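Local coordinates for putative lipoprotein (Campylobacter jejuni subsp. jejuni, PDB 2G5G) that probably takes part in bacterial heme uptake, binding a cofacial pair of hemes between the two subunits of a dimer, at residues D18-D23 with V261-G266; V54-S59 with V246-G251. All blocks are in the same frame, centred on the assembly; numbering follows the deposited sequence.

Interaction 1. Residues D18-D23 with V261-G266; sequences DFYILD and VLIYKG
Ile263 and Tyr20 are partners in a hydrogen-bonded antiparallel pair between strands 19-23 and 260-264, and these two have more surface buried by the contact than any other residue. The phenol ring lies across the isoleucine, whose CB sits over one face, 4.1 Å from the centroid of the Tyr20 ring and displaced toward the rim, as a CH-pi contact. Tyr20 reaches this position because its CG stands between the backbone N and the carbonyl carbon (chi1 63°), which lays the ring back over the neighbouring strand. Both branches of Ile263 are used: CG2 packs under the CE2 side of the ring, while CD1 reaches CE1 of Tyr20 at 3.7 Å and, beyond it, CD1 of Leu22 at 3.5 Å. Isoleucine suits this place because its two branches spread under a flat ring.

Lys265 meets the ring differently. Its bent chain crosses the tyrosine at about a right angle and puts CE at the ring edge, in plane, 3.5 Å from CD2 of Tyr20, a van der Waals contact of a methylene with the aromatic edge; NZ continues to a weak hydrogen bond with Asn16 O.

Beneath these side chains, Tyr20 N donates to Ile263 O (2.9 Å) and Ile263 N returns a bond to Tyr20 O at 2.8 Å. Leu22 and Val261 exchange a second such pair. The run ends where Lys265 N donates to Asp18 O, an oxygen that also accepts from a water. On the other sheet face Phe19, Ile21 and Leu262 pack together against helix 32-39.

The chemistry thus divides the work: backbone bonds fix the antiparallel register and aromatic and aliphatic carbon shields one face of the pairing, while the face of Phe19, Ile21 and Leu262 is apolar and buried, with Tyr264 at its end sending its hydroxyl to Ser59.

Interaction 2. Residues V54-S59 with V246-G251; sequences VKHKIS and VNLSYG
The imidazole of His56 has Leu248 CB over the centre of one face as a CH-pi contact, 3.5 Å from the ring centroid, and Ser249 O at its edge. That oxygen lies in the ring plane and accepts from NE2 at 2.9 Å, with an N-H...O angle of 158°; the donor nevertheless stands well above the carbonyl plane. The ring of Tyr264 also meets the imidazole, their planes about 30° apart. ND1 is hydrogen-bonded to Lys50 N, so both nitrogens have backbone partners, consistent with a neutral ring protonated on NE2. Histidine suits this spot because it offers an aromatic face for packing and two ring nitrogens at its edge for hydrogen bonds.

Leu248 and His56 lie alongside in opposite senses, each reaching past the other's base. The CD1 branch of Leu248 reaches His56 CB at 3.8 Å, while CD2 approaches Ser59 CB. Ser59 OG donates to Lys55 O, which also accepts from Ser59 N on the opposite face of its plane; OG is also hydrogen-bonded to Tyr264 OH.

Here the first turn and a half of helix 54-73 packs on the C-terminal end of strand 243-248, a helix-on-sheet contact typical of alpha/beta folds with a parallel core.

In the fold
Strands 243-248 and 260-264 follow one another in the chain and are neighbours in one mixed sheet. Interactions 1 and 2 are centred about 9 Å apart, and the two are joined by side-chain bonds: Ser249 OG lies 2.6 Å from Leu262 O, and Tyr264 OH 2.7 Å from Ser59 OG, both probable hydrogen bonds. Interaction 1 adds the antiparallel strand 19-23, bringing the N- and C-terminal parts of the chain together; nested inside it, interaction 2 fastens helix 54-73 over the sheet. Neither contact includes a residue of the heme pocket, which Tyr151 and residues such as Leu189 and Ile196 help to line; both are structural packing of the domain.

Interaction 1. Residues D18-D23 with V261-G266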
loop_
_atom_site.group_PDB
_atom_site.type_symbol
_atom_site.label_atom_id
_atom_site.label_comp_id
_atom_site.label_asym_id
_atom_site.label_seq_id
_atom_site.Cartn_x
_atom_site.Cartn_y
_atom_site.Cartn_z
ATOM N N ASP A 18 -35.989 14.792 8.097
ATOM C CA ASP A 18 -34.557 14.551 7.998
ATOM C C ASP A 18 -34.132 13.878 6.682
ATOM O O ASP A 18 -32.980 14.011 6.255
ATOM C CB ASP A 18 -34.093 13.710 9.194
ATOM C CG ASP A 18 -34.399 14.380 10.543
ATOM O OD1 ASP A 18 -34.269 15.615 10.643
ATOM O OD2 ASP A 18 -34.770 13.670 11.499
ATOM N N PHE A 19 -35.046 13.133 6.073
ATOM C CA PHE A 19 -34.731 12.387 4.856
ATOM C C PHE A 19 -35.976 12.039 4.069
ATOM O O PHE A 19 -37.097 12.089 4.579
ATOM C CB PHE A 19 -33.964 11.089 5.189
ATOM C CG PHE A 19 -34.845 9.974 5.689
ATOM C CD1 PHE A 19 -35.359 9.017 4.812
ATOM C CD2 PHE A 19 -35.158 9.876 7.045
ATOM C CE1 PHE A 19 -36.172 7.992 5.277
ATOM C CE2 PHE A 19 -35.980 8.844 7.530
ATOM C CZ PHE A 19 -36.485 7.903 6.655
ATOM N N TYR A 20 -35.778 11.650 2.811
ATOM C CA TYR A 20 -36.846 10.990 2.088
ATOM C C TYR A 20 -36.219 9.931 1.164
ATOM O O TYR A 20 -34.992 9.757 1.128
ATOM C CB TYR A 20 -37.747 11.987 1.344
ATOM C CG TYR A 20 -37.049 12.787 0.254
ATOM C CD1 TYR A 20 -37.078 12.366 -1.079
ATOM C CD2 TYR A 20 -36.395 13.985 0.550
ATOM C CE1 TYR A 20 -36.453 13.095 -2.075
ATOM C CE2 TYR A 20 -35.757 14.721 -0.442
ATOM C CZ TYR A 20 -35.806 14.275 -1.749
ATOM O OH TYR A 20 -35.164 14.982 -2.726
ATOM N N ILE A 21 -37.072 9.205 0.473
ATOM C CA ILE A 21 -36.638 8.079 -0.366
ATOM C C ILE A 21 -37.212 8.238 -1.752
ATOM O O ILE A 21 -38.404 8.485 -1.888
ATOM C CB ILE A 21 -37.184 6.750 0.191
ATOM C CG1 ILE A 21 -36.737 6.550 1.645
ATOM C CG2 ILE A 21 -36.769 5.536 -0.717
ATOM C CD1 ILE A 21 -37.559 5.523 2.367
ATOM N N LEU A 22 -36.377 8.061 -2.770
ATOM C CA LEU A 22 -36.842 7.949 -4.130
ATOM C C LEU A 22 -36.652 6.531 -4.633
ATOM O O LEU A 22 -35.608 5.948 -4.432
ATOM C CB LEU A 22 -36.031 8.854 -5.057
ATOM C CG LEU A 22 -36.190 10.366 -4.973
ATOM C CD1 LEU A 22 -35.208 10.976 -5.965
ATOM C CD2 LEU A 22 -37.624 10.768 -5.322
ATOM N N ASP A 23 -37.674 6.016 -5.296
ATOM C CA ASP A 23 -37.544 4.925 -6.251
ATOM C C ASP A 23 -36.733 5.522 -7.424
ATOM O O ASP A 23 -37.174 6.506 -8.046
ATOM C CB ASP A 23 -38.950 4.550 -6.700
ATOM C CG ASP A 23 -38.981 3.392 -7.678
ATOM O OD1 ASP A 23 -38.071 3.261 -8.511
ATOM O OD2 ASP A 23 -39.953 2.626 -7.637
ATOM N N VAL A 261 -32.945 5.410 -3.293
ATOM C CA VAL A 261 -31.909 6.237 -2.733
ATOM C C VAL A 261 -32.518 7.028 -1.585
ATOM O O VAL A 261 -33.652 7.505 -1.667
ATOM C CB VAL A 261 -31.159 7.102 -3.840
ATOM C CG1 VAL A 261 -32.132 7.988 -4.586
ATOM C CG2 VAL A 261 -29.984 7.880 -3.244
ATOM N N LEU A 262 -31.783 7.077 -0.480
ATOM C CA LEU A 262 -32.189 7.896 0.648
ATOM C C LEU A 262 -31.502 9.217 0.512
ATOM O O LEU A 262 -30.299 9.270 0.302
ATOM C CB LEU A 262 -31.823 7.237 1.985
ATOM C CG LEU A 262 -32.944 6.349 2.503
ATOM C CD1 LEU A 262 -32.896 5.037 1.692
ATOM C CD2 LEU A 262 -32.752 6.050 4.026
ATOM N N ILE A 263 -32.283 10.282 0.615
ATOM C CA ILE A 263 -31.785 11.634 0.357
ATOM C C ILE A 263 -31.996 12.413 1.646
ATOM O O ILE A 263 -33.102 12.422 2.186
ATOM C CB ILE A 263 -32.525 12.319 -0.822
ATOM C CG1 ILE A 263 -32.242 11.567 -2.135
ATOM C CG2 ILE A 263 -32.088 13.798 -0.953
ATOM C CD1 ILE A 263 -33.157 11.947 -3.274
ATOM N N TYR A 264 -30.923 13.030 2.126
ATOM C CA TYR A 264 -30.911 13.670 3.450
ATOM C C TYR A 264 -31.016 15.199 3.355
ATOM O O TYR A 264 -30.477 15.800 2.432
ATOM C CB TYR A 264 -29.640 13.278 4.217
ATOM C CG TYR A 264 -29.503 11.793 4.432
ATOM C CD1 TYR A 264 -28.704 11.021 3.588
ATOM C CD2 TYR A 264 -30.191 11.155 5.465
ATOM C CE1 TYR A 264 -28.589 9.645 3.760
ATOM C CE2 TYR A 264 -30.076 9.762 5.661
ATOM C CZ TYR A 264 -29.268 9.025 4.809
ATOM O OH TYR A 264 -29.162 7.658 4.982
ATOM N N LYS A 265 -31.710 15.803 4.312
ATOM C CA LYS A 265 -31.895 17.269 4.358
ATOM C C LYS A 265 -30.689 17.986 4.984
ATOM O O LYS A 265 -30.296 17.681 6.121
ATOM C CB LYS A 265 -33.183 17.629 5.107
ATOM C CG LYS A 265 -34.466 17.643 4.243
ATOM C CD LYS A 265 -34.681 16.393 3.385
ATOM C CE LYS A 265 -36.134 15.891 3.470
ATOM N NZ LYS A 265 -37.193 16.931 3.227
ATOM N N GLY A 266 -30.094 18.924 4.239
ATOM C CA GLY A 266 -30.542 19.238 2.874
ATOM C C GLY A 266 -31.329 20.531 2.744
ATOM O O GLY A 266 -30.875 21.478 2.086
HETATM O O HOH W 1 -30.806 14.738 7.470
#

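Interaction 2. Residues V54-S59 with V246-G251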
loop_
_atom_site.group_PDB
_atom_site.type_symbol
_atom_site.label_atom_id
_atom_site.label_comp_id
_atom_site.label_asym_id
_atom_site.label_seq_id
_atom_site.Cartn_x
_atom_site.Cartn_y
_atom_site.Cartn_z
ATOM N N VAL A 54 -22.486 9.694 9.707
ATOM C CA VAL A 54 -23.301 9.352 10.878
ATOM C C VAL A 54 -24.772 9.066 10.556
ATOM O O VAL A 54 -25.363 8.135 11.114
ATOM C CB VAL A 54 -23.203 10.445 11.996
ATOM C CG1 VAL A 54 -24.229 10.184 13.093
ATOM C CG2 VAL A 54 -21.808 10.480 12.584
ATOM N N LYS A 55 -25.350 9.871 9.667
ATOM C CA LYS A 55 -26.749 9.708 9.258
ATOM C C LYS A 55 -26.972 8.383 8.504
ATOM O O LYS A 55 -28.075 7.810 8.559
ATOM C CB LYS A 55 -27.190 10.870 8.383
ATOM C CG LYS A 55 -27.542 12.122 9.172
ATOM C CD LYS A 55 -27.880 13.246 8.221
ATOM C CE LYS A 55 -27.940 14.597 8.931
ATOM N NZ LYS A 55 -28.223 15.657 7.920
ATOM N N HIS A 56 -25.933 7.914 7.822
ATOM C CA HIS A 56 -25.993 6.605 7.158
ATOM C C HIS A 56 -26.138 5.520 8.188
ATOM O O HIS A 56 -26.985 4.625 8.066
ATOM C CB HIS A 56 -24.739 6.369 6.304
ATOM C CG HIS A 56 -24.721 7.195 5.054
ATOM N ND1 HIS A 56 -23.821 6.995 4.039
ATOM C CD2 HIS A 56 -25.490 8.242 4.676
ATOM C CE1 HIS A 56 -24.037 7.881 3.077
ATOM N NE2 HIS A 56 -25.063 8.637 3.435
ATOM N N LYS A 57 -25.296 5.617 9.222
ATOM C CA LYS A 57 -25.322 4.644 10.298
ATOM C C LYS A 57 -26.685 4.557 10.986
ATOM O O LYS A 57 -27.198 3.469 11.221
ATOM C CB LYS A 57 -24.095 4.855 11.199
ATOM C CG LYS A 57 -22.943 4.169 10.498
ATOM C CD LYS A 57 -21.717 4.964 10.403
ATOM C CE LYS A 57 -21.023 4.638 9.145
ATOM N NZ LYS A 57 -20.339 3.322 8.952
ATOM N N ILE A 58 -27.319 5.690 11.248
ATOM C CA ILE A 58 -28.687 5.665 11.766
ATOM C C ILE A 58 -29.683 4.975 10.805
ATOM O O ILE A 58 -30.517 4.159 11.220
ATOM C CB ILE A 58 -29.195 7.095 12.146
ATOM C CG1 ILE A 58 -28.281 7.712 13.214
ATOM C CG2 ILE A 58 -30.615 7.002 12.661
ATOM C CD1 ILE A 58 -28.353 9.255 13.316
ATOM N N SER A 59 -29.605 5.341 9.524
ATOM C CA SER A 59 -30.434 4.762 8.460
ATOM C C SER A 59 -30.338 3.218 8.338
ATOM O O SER A 59 -31.332 2.529 8.114
ATOM C CB SER A 59 -30.035 5.440 7.139
ATOM O OG SER A 59 -30.480 6.796 7.152
ATOM N N VAL A 246 -30.036 -0.373 -2.455
ATOM C CA VAL A 246 -30.454 0.839 -1.757
ATOM C C VAL A 246 -29.225 1.638 -1.418
ATOM O O VAL A 246 -28.330 1.154 -0.701
ATOM C CB VAL A 246 -31.204 0.542 -0.449
ATOM C CG1 VAL A 246 -31.606 1.895 0.269
ATOM C CG2 VAL A 246 -32.462 -0.287 -0.711
ATOM N N ASN A 247 -29.151 2.869 -1.907
ATOM C CA ASN A 247 -27.939 3.652 -1.646
ATOM C C ASN A 247 -28.296 4.772 -0.692
ATOM O O ASN A 247 -29.350 5.403 -0.833
ATOM C CB ASN A 247 -27.297 4.236 -2.912
ATOM C CG ASN A 247 -25.881 4.806 -2.628
ATOM O OD1 ASN A 247 -25.480 5.857 -3.136
ATOM N ND2 ASN A 247 -25.150 4.119 -1.785
ATOM N N LEU A 248 -27.427 4.990 0.284
ATOM C CA LEU A 248 -27.559 6.108 1.231
ATOM C C LEU A 248 -26.763 7.272 0.626
ATOM O O LEU A 248 -25.541 7.195 0.506
ATOM C CB LEU A 248 -27.017 5.684 2.614
ATOM C CG LEU A 248 -27.656 4.383 3.152
ATOM C CD1 LEU A 248 -26.968 3.952 4.472
ATOM C CD2 LEU A 248 -29.185 4.508 3.289
ATOM N N SER A 249 -27.451 8.313 0.175
ATOM C CA SER A 249 -26.751 9.324 -0.646
ATOM C C SER A 249 -25.772 10.182 0.138
ATOM O O SER A 249 -25.907 10.385 1.346
ATOM C CB SER A 249 -27.712 10.220 -1.436
ATOM O OG SER A 249 -28.559 10.968 -0.588
ATOM N N TYR A 250 -24.761 10.634 -0.580
ATOM C CA TYR A 250 -23.871 11.699 -0.135
ATOM C C TYR A 250 -23.373 12.417 -1.394
ATOM O O TYR A 250 -22.931 11.777 -2.337
ATOM C CB TYR A 250 -22.686 11.155 0.672
ATOM C CG TYR A 250 -21.795 12.272 1.183
ATOM C CD1 TYR A 250 -22.037 12.876 2.418
ATOM C CD2 TYR A 250 -20.732 12.744 0.405
ATOM C CE1 TYR A 250 -21.224 13.928 2.873
ATOM C CE2 TYR A 250 -19.922 13.792 0.845
ATOM C CZ TYR A 250 -20.174 14.370 2.072
ATOM O OH TYR A 250 -19.370 15.403 2.495
ATOM N N GLY A 251 -23.432 13.741 -1.410
ATOM C CA GLY A 251 -23.038 14.481 -2.620
ATOM C C GLY A 251 -23.965 14.175 -3.789
ATOM O O GLY A 251 -25.172 14.065 -3.609
#